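Local coordinates for protein D-aminoacyl-tRNA deacylase (Archaeoglobus fulgidus, PDB 1YQE) that probably hydrolyses D-aminoacyl-tRNAs to free tRNA and D-amino acids, a zinc-dependent reaction that counters the toxicity of tRNAs charged with D-amino acids, at residues K39-L42 with Y47-E50; Y221-L226 with K248-A253. All coordinates share one frame; numbering follows the deposited sequence.

Contact 1 (K39-L42 with Y47-E50); sequences KLYL and YIAE
Tyr47 receives Leu42 on one face of its ring: Leu42 CD2 rests 3.9 Å from the Tyr47 ring centroid in a CH-pi contact, displaced toward the rim at Tyr47 CD2 and CE2. With its CG beside the backbone N, opposite the carbonyl carbon (chi1 -48°), Leu42 turns its CD2 branch over the ring. Ile48 faces Tyr41 as a hydrogen-bonded pair. Tyr41 N gives a 2.8 Å bond to Ile48 O, and Ile48 N returns a longer one to Tyr41 O, 3.1 Å. On the face that also carries Lys39 and Glu50, Tyr41 CB touches Ile48 CB at 3.9 Å, and Ile48 O also lies at the edge of the Tyr41 ring, in its plane. Ala49 pairs with Leu40 in the non-hydrogen-bonded position, on the other face, where CD2 of Leu40 comes to 3.7 Å from the Ala49 methyl. Glu50 closes the ladder against Lys39: its N bonds Lys39 O and its O receives Lys39 N. Its side chain, extended with CG anti to the backbone N (chi1 -153°), runs alongside Lys39 and carries OE2 to the Tyr41 hydroxyl. Tyr41 OH donates to Glu50 OE2 over 2.8 Å, nearly along the C-O axis, with ring and carboxylate planes 41° apart. The other oxygen, OE1, is held by Lys21 and Gln18 of helix 15-24, whereas Lys39 NZ turns away to a salt bridge with Glu32. This is a classic antiparallel beta hairpin, set between strand 31-35 and strand 6-11 in the mixed sheet.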
ATOM      1  N   LYS A  39     -12.118  -5.720  17.807  1.00 32.48           N
ATOM      2  CA  LYS A  39     -13.439  -6.194  17.430  1.00 30.12           C
ATOM      3  C   LYS A  39     -13.142  -6.966  16.150  1.00 29.26           C
ATOM      4  O   LYS A  39     -12.796  -6.376  15.128  1.00 29.42           O
ATOM      5  CB  LYS A  39     -14.382  -5.025  17.134  1.00 30.44           C
ATOM      6  CG  LYS A  39     -14.668  -4.131  18.333  1.00 35.15           C
ATOM      7  CD  LYS A  39     -15.537  -2.937  17.955  1.00 36.55           C
ATOM      8  CE  LYS A  39     -16.919  -3.368  17.499  1.00 38.65           C
ATOM      9  NZ  LYS A  39     -17.639  -4.104  18.574  1.00 40.99           N
ATOM     10  N   LEU A  40     -13.245  -8.286  16.214  1.00 27.38           N
ATOM     11  CA  LEU A  40     -12.957  -9.116  15.054  1.00 27.44           C
ATOM     12  C   LEU A  40     -14.225  -9.608  14.376  1.00 28.52           C
ATOM     13  O   LEU A  40     -15.203  -9.944  15.039  1.00 29.56           O
ATOM     14  CB  LEU A  40     -12.116 -10.325  15.468  1.00 25.74           C
ATOM     15  CG  LEU A  40     -10.849 -10.080  16.287  1.00 27.91           C
ATOM     16  CD1 LEU A  40     -10.217 -11.424  16.629  1.00 27.96           C
ATOM     17  CD2 LEU A  40      -9.872  -9.205  15.508  1.00 27.10           C
ATOM     18  N   TYR A  41     -14.202  -9.640  13.048  1.00 28.56           N
ATOM     19  CA  TYR A  41     -15.331 -10.122  12.268  1.00 28.92           C
ATOM     20  C   TYR A  41     -14.784 -11.283  11.457  1.00 29.59           C
ATOM     21  O   TYR A  41     -13.879 -11.105  10.640  1.00 28.89           O
ATOM     22  CB  TYR A  41     -15.869  -9.024  11.347  1.00 29.63           C
ATOM     23  CG  TYR A  41     -16.303  -7.772  12.079  1.00 31.24           C
ATOM     24  CD1 TYR A  41     -15.367  -6.823  12.491  1.00 32.66           C
ATOM     25  CD2 TYR A  41     -17.644  -7.548  12.386  1.00 30.93           C
ATOM     26  CE1 TYR A  41     -15.755  -5.681  13.192  1.00 32.58           C
ATOM     27  CE2 TYR A  41     -18.044  -6.409  13.088  1.00 31.24           C
ATOM     28  CZ  TYR A  41     -17.094  -5.482  13.487  1.00 33.19           C
ATOM     29  OH  TYR A  41     -17.474  -4.353  14.182  1.00 34.27           O
ATOM     30  N   LEU A  42     -15.328 -12.473  11.690  1.00 28.87           N
ATOM     31  CA  LEU A  42     -14.854 -13.669  11.011  1.00 30.26           C
ATOM     32  C   LEU A  42     -15.820 -14.265   9.998  1.00 31.54           C
ATOM     33  O   LEU A  42     -17.039 -14.190  10.151  1.00 31.44           O
ATOM     34  CB  LEU A  42     -14.511 -14.737  12.047  1.00 30.44           C
ATOM     35  CG  LEU A  42     -13.645 -14.281  13.221  1.00 31.41           C
ATOM     36  CD1 LEU A  42     -13.625 -15.360  14.294  1.00 32.43           C
ATOM     37  CD2 LEU A  42     -12.246 -13.969  12.726  1.00 31.18           C
ATOM     38  N   TYR A  47     -11.003 -11.916   6.795  1.00 24.01           N
ATOM     39  CA  TYR A  47     -11.185 -11.386   8.142  1.00 22.62           C
ATOM     40  C   TYR A  47     -11.205  -9.864   8.156  1.00 23.48           C
ATOM     41  O   TYR A  47     -10.705  -9.221   7.236  1.00 22.32           O
ATOM     42  CB  TYR A  47     -10.037 -11.841   9.041  1.00 23.03           C
ATOM     43  CG  TYR A  47      -9.977 -13.321   9.329  1.00 24.83           C
ATOM     44  CD1 TYR A  47      -8.772 -13.926   9.679  1.00 22.57           C
ATOM     45  CD2 TYR A  47     -11.128 -14.111   9.309  1.00 25.95           C
ATOM     46  CE1 TYR A  47      -8.712 -15.274  10.006  1.00 24.47           C
ATOM     47  CE2 TYR A  47     -11.076 -15.463   9.639  1.00 25.76           C
ATOM     48  CZ  TYR A  47      -9.864 -16.035   9.988  1.00 26.92           C
ATOM     49  OH  TYR A  47      -9.803 -17.368  10.325  1.00 29.43           O
ATOM     50  N   ILE A  48     -11.786  -9.302   9.213  1.00 23.59           N
ATOM     51  CA  ILE A  48     -11.838  -7.857   9.403  1.00 24.06           C
ATOM     52  C   ILE A  48     -11.538  -7.604  10.877  1.00 24.19           C
ATOM     53  O   ILE A  48     -12.046  -8.310  11.752  1.00 22.76           O
ATOM     54  CB  ILE A  48     -13.228  -7.257   9.095  1.00 24.35           C
ATOM     55  CG1 ILE A  48     -13.608  -7.495   7.632  1.00 25.58           C
ATOM     56  CG2 ILE A  48     -13.212  -5.753   9.392  1.00 26.03           C
ATOM     57  CD1 ILE A  48     -14.996  -6.978   7.265  1.00 24.24           C
ATOM     58  N   ALA A  49     -10.709  -6.608  11.157  1.00 23.22           N
ATOM     59  CA  ALA A  49     -10.374  -6.287  12.537  1.00 24.30           C
ATOM     60  C   ALA A  49     -10.514  -4.793  12.759  1.00 26.27           C
ATOM     61  O   ALA A  49     -10.051  -3.984  11.951  1.00 26.12           O
ATOM     62  CB  ALA A  49      -8.954  -6.738  12.863  1.00 23.47           C
ATOM     63  N   GLU A  50     -11.158  -4.437  13.863  1.00 27.12           N
ATOM     64  CA  GLU A  50     -11.373  -3.047  14.212  1.00 27.75           C
ATOM     65  C   GLU A  50     -10.557  -2.753  15.465  1.00 26.96           C
ATOM     66  O   GLU A  50     -10.545  -3.543  16.410  1.00 26.12           O
ATOM     67  CB  GLU A  50     -12.862  -2.817  14.470  1.00 31.28           C
ATOM     68  CG  GLU A  50     -13.339  -1.407  14.218  1.00 35.97           C
ATOM     69  CD  GLU A  50     -14.844  -1.336  14.023  1.00 37.23           C
ATOM     70  OE1 GLU A  50     -15.359  -0.228  13.775  1.00 38.74           O
ATOM     71  OE2 GLU A  50     -15.514  -2.387  14.115  1.00 40.86           O
TER

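Contact 2 (Y221-L226 with K248-A253); sequences YTFEHL and KSVNSA
The Phe223 ring meets Ser249 through its edge: Ser249 O lies near the ring plane, 3.3 Å from Phe223 CE2, and the carbonyl carbon behind it is also in plane. Val250 CA, 3.7 Å from Phe223 CE2, and Asn251 ND2, 3.8 Å from Phe223 CD2, approach obliquely instead, the amide plane turned 73° to the ring as the Phe223 and Asn251 side chains slide past each other in opposite directions. Segment 221-226 is the loop entering the helix of a beta-alpha-beta crossover, in which helix 228-238 links strands 212-218 and 242-245 of the parallel sheet past strand 189-194; 248-253 leaves the second of these strands for helix 252-265. With CG opposite the carbonyl carbon (chi1 -71°), the ring extends across the interface, and Phe223 CZ also touches Val250 CG1 at 4.0 Å. Beyond 248-253, Val254 in the first turn of helix 252-265 packs against the same ring. Ser249 OG comes to 3.9 Å from Phe223 CZ, but its polar partner is Gly196 N. An alanine at Phe223 would lose the ring's reach, which is likely to open a gap beside the Ser249 carbonyl and leave Val250 CG1 without its aromatic neighbour. Asn251 is the N-cap of helix 252-265. Its CG lies between the backbone N and the carbonyl carbon (chi1 49°), and OD1 accepts a hydrogen bond from Val254 N. That bond probably limits rotation of the amide and keeps ND2 turned toward the 221-226 loop. There a water bridges the segments, accepting from Asn251 ND2 at 2.9 Å and donating to Glu224 OE2 at 3.0 Å.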
ATOM      1  N   TYR A 221      12.034  13.965  -2.227  1.00 14.06           N
ATOM      2  CA  TYR A 221      12.384  14.630  -0.967  1.00 15.85           C
ATOM      3  C   TYR A 221      13.167  13.731  -0.005  1.00 17.55           C
ATOM      4  O   TYR A 221      13.682  14.194   1.012  1.00 16.79           O
ATOM      5  CB  TYR A 221      11.133  15.223  -0.278  1.00 18.07           C
ATOM      6  CG  TYR A 221      10.117  14.235   0.264  1.00 20.34           C
ATOM      7  CD1 TYR A 221      10.395  13.466   1.394  1.00 21.17           C
ATOM      8  CD2 TYR A 221       8.868  14.082  -0.346  1.00 21.00           C
ATOM      9  CE1 TYR A 221       9.461  12.569   1.906  1.00 23.80           C
ATOM     10  CE2 TYR A 221       7.923  13.183   0.160  1.00 22.80           C
ATOM     11  CZ  TYR A 221       8.228  12.429   1.287  1.00 23.50           C
ATOM     12  OH  TYR A 221       7.312  11.532   1.799  1.00 24.21           O
ATOM     13  N   THR A 222      13.281  12.449  -0.343  1.00 17.69           N
ATOM     14  CA  THR A 222      14.019  11.505   0.495  1.00 17.81           C
ATOM     15  C   THR A 222      15.450  11.246  -0.002  1.00 17.76           C
ATOM     16  O   THR A 222      16.250  10.632   0.711  1.00 18.07           O
ATOM     17  CB  THR A 222      13.310  10.133   0.547  1.00 17.15           C
ATOM     18  OG1 THR A 222      13.477   9.466  -0.713  1.00 15.65           O
ATOM     19  CG2 THR A 222      11.829  10.305   0.826  1.00 16.76           C
ATOM     20  N   PHE A 223      15.772  11.716  -1.208  1.00 19.20           N
ATOM     21  CA  PHE A 223      17.092  11.481  -1.807  1.00 18.79           C
ATOM     22  C   PHE A 223      18.310  11.657  -0.900  1.00 20.15           C
ATOM     23  O   PHE A 223      19.164  10.775  -0.832  1.00 16.68           O
ATOM     24  CB  PHE A 223      17.304  12.358  -3.052  1.00 21.72           C
ATOM     25  CG  PHE A 223      16.481  11.956  -4.251  1.00 20.62           C
ATOM     26  CD1 PHE A 223      15.728  10.786  -4.250  1.00 20.52           C
ATOM     27  CD2 PHE A 223      16.474  12.756  -5.394  1.00 20.22           C
ATOM     28  CE1 PHE A 223      14.981  10.415  -5.368  1.00 19.95           C
ATOM     29  CE2 PHE A 223      15.731  12.397  -6.519  1.00 20.04           C
ATOM     30  CZ  PHE A 223      14.982  11.223  -6.505  1.00 20.00           C
ATOM     31  N   GLU A 224      18.390  12.796  -0.219  1.00 20.31           N
ATOM     32  CA  GLU A 224      19.522  13.102   0.653  1.00 22.15           C
ATOM     33  C   GLU A 224      19.677  12.185   1.858  1.00 21.12           C
ATOM     34  O   GLU A 224      20.762  12.088   2.435  1.00 22.76           O
ATOM     35  CB  GLU A 224      19.434  14.544   1.156  1.00 24.38           C
ATOM     36  CG  GLU A 224      19.491  15.617   0.083  1.00 28.55           C
ATOM     37  CD  GLU A 224      18.280  15.605  -0.837  1.00 30.02           C
ATOM     38  OE1 GLU A 224      17.171  15.272  -0.364  1.00 27.63           O
ATOM     39  OE2 GLU A 224      18.441  15.948  -2.031  1.00 31.48           O
ATOM     40  N   HIS A 225      18.599  11.514   2.243  1.00 20.41           N
ATOM     41  CA  HIS A 225      18.632  10.628   3.397  1.00 19.20           C
ATOM     42  C   HIS A 225      18.711   9.151   3.046  1.00 17.32           C
ATOM     43  O   HIS A 225      18.855   8.310   3.931  1.00 15.62           O
ATOM     44  CB  HIS A 225      17.412  10.888   4.279  1.00 22.07           C
ATOM     45  CG  HIS A 225      17.453  12.206   4.987  1.00 27.61           C
ATOM     46  ND1 HIS A 225      18.330  12.470   6.018  1.00 30.32           N
ATOM     47  CD2 HIS A 225      16.734  13.338   4.805  1.00 30.61           C
ATOM     48  CE1 HIS A 225      18.146  13.708   6.444  1.00 29.49           C
ATOM     49  NE2 HIS A 225      17.184  14.255   5.724  1.00 32.61           N
ATOM     50  N   LEU A 226      18.612   8.834   1.759  1.00 17.63           N
ATOM     51  CA  LEU A 226      18.687   7.446   1.318  1.00 17.27           C
ATOM     52  C   LEU A 226      20.137   6.991   1.288  1.00 18.40           C
ATOM     53  O   LEU A 226      21.035   7.782   1.014  1.00 20.76           O
ATOM     54  CB  LEU A 226      18.117   7.291  -0.092  1.00 17.52           C
ATOM     55  CG  LEU A 226      16.638   7.535  -0.383  1.00 19.14           C
ATOM     56  CD1 LEU A 226      16.433   7.440  -1.891  1.00 15.72           C
ATOM     57  CD2 LEU A 226      15.769   6.508   0.344  1.00 18.80           C
ATOM     58  N   LYS A 248      13.502  11.478 -14.772  1.00 31.58           N
ATOM     59  CA  LYS A 248      13.407  12.932 -14.808  1.00 33.77           C
ATOM     60  C   LYS A 248      13.485  13.513 -13.399  1.00 33.40           C
ATOM     61  O   LYS A 248      13.620  14.725 -13.219  1.00 34.08           O
ATOM     62  CB  LYS A 248      12.097  13.356 -15.482  1.00 35.88           C
ATOM     63  CG  LYS A 248      11.877  14.862 -15.519  1.00 40.73           C
ATOM     64  CD  LYS A 248      10.646  15.249 -16.330  1.00 42.69           C
ATOM     65  CE  LYS A 248      10.821  14.926 -17.808  1.00 43.71           C
ATOM     66  NZ  LYS A 248       9.686  15.443 -18.622  1.00 44.33           N
ATOM     67  N   SER A 249      13.421  12.637 -12.403  1.00 32.17           N
ATOM     68  CA  SER A 249      13.458  13.056 -11.007  1.00 31.79           C
ATOM     69  C   SER A 249      14.796  12.776 -10.325  1.00 31.09           C
ATOM     70  O   SER A 249      15.310  13.616  -9.587  1.00 31.63           O
ATOM     71  CB  SER A 249      12.328  12.365 -10.236  1.00 30.95           C
ATOM     72  OG  SER A 249      12.280  12.792  -8.888  1.00 30.88           O
ATOM     73  N   VAL A 250      15.358  11.598 -10.574  1.00 30.69           N
ATOM     74  CA  VAL A 250      16.626  11.219  -9.961  1.00 30.39           C
ATOM     75  C   VAL A 250      17.822  12.008 -10.495  1.00 32.42           C
ATOM     76  O   VAL A 250      17.899  12.320 -11.685  1.00 33.19           O
ATOM     77  CB  VAL A 250      16.918   9.712 -10.159  1.00 30.60           C
ATOM     78  CG1 VAL A 250      15.747   8.877  -9.640  1.00 28.47           C
ATOM     79  CG2 VAL A 250      17.180   9.419 -11.629  1.00 30.81           C
ATOM     80  N   ASN A 251      18.752  12.336  -9.604  1.00 31.84           N
ATOM     81  CA  ASN A 251      19.956  13.052  -9.996  1.00 33.44           C
ATOM     82  C   ASN A 251      21.100  12.044  -9.993  1.00 33.89           C
ATOM     83  O   ASN A 251      20.922  10.902  -9.567  1.00 34.61           O
ATOM     84  CB  ASN A 251      20.251  14.202  -9.026  1.00 35.12           C
ATOM     85  CG  ASN A 251      20.198  13.773  -7.577  1.00 35.68           C
ATOM     86  OD1 ASN A 251      20.787  12.765  -7.194  1.00 36.66           O
ATOM     87  ND2 ASN A 251      19.494  14.545  -6.760  1.00 37.13           N
ATOM     88  N   SER A 252      22.269  12.452 -10.471  1.00 34.03           N
ATOM     89  CA  SER A 252      23.408  11.544 -10.520  1.00 33.53           C
ATOM     90  C   SER A 252      23.817  11.031  -9.145  1.00 32.51           C
ATOM     91  O   SER A 252      24.342   9.924  -9.022  1.00 32.60           O
ATOM     92  CB  SER A 252      24.594  12.224 -11.208  1.00 33.54           C
ATOM     93  OG  SER A 252      24.690  13.582 -10.826  1.00 35.98           O
ATOM     94  N   ALA A 253      23.573  11.825  -8.109  1.00 30.81           N
ATOM     95  CA  ALA A 253      23.931  11.418  -6.754  1.00 28.94           C
ATOM     96  C   ALA A 253      23.100  10.220  -6.308  1.00 28.40           C
ATOM     97  O   ALA A 253      23.639   9.226  -5.815  1.00 26.35           O
ATOM     98  CB  ALA A 253      23.731  12.578  -5.787  1.00 30.27           C
TER
HETATM   99  O   HOH W   1      20.028  14.189  -3.898  1.00 38.11           O

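Overall arrangement
Contacts 1 and 2 lie on opposite sides of the chain's centre, their centres 40 Å apart and their nearest atoms about 25 Å, and they share no secondary-structure element. Contact 1 is largely buried and links neighbouring strands inside the mixed sheet. It buries 417 Å², with backbone hydrogen bonds supplemented by a polar side-chain bond. Contact 2, only partly buried, covers 159 Å² and belongs to the parallel sheet's loop regions. Here no direct hydrogen bond crosses between the segments: one buried aromatic ring supplies most of the contact, and the polar link described is a bridging water. Strand pairing thus dominates the first, loop packing beside a helix start the second.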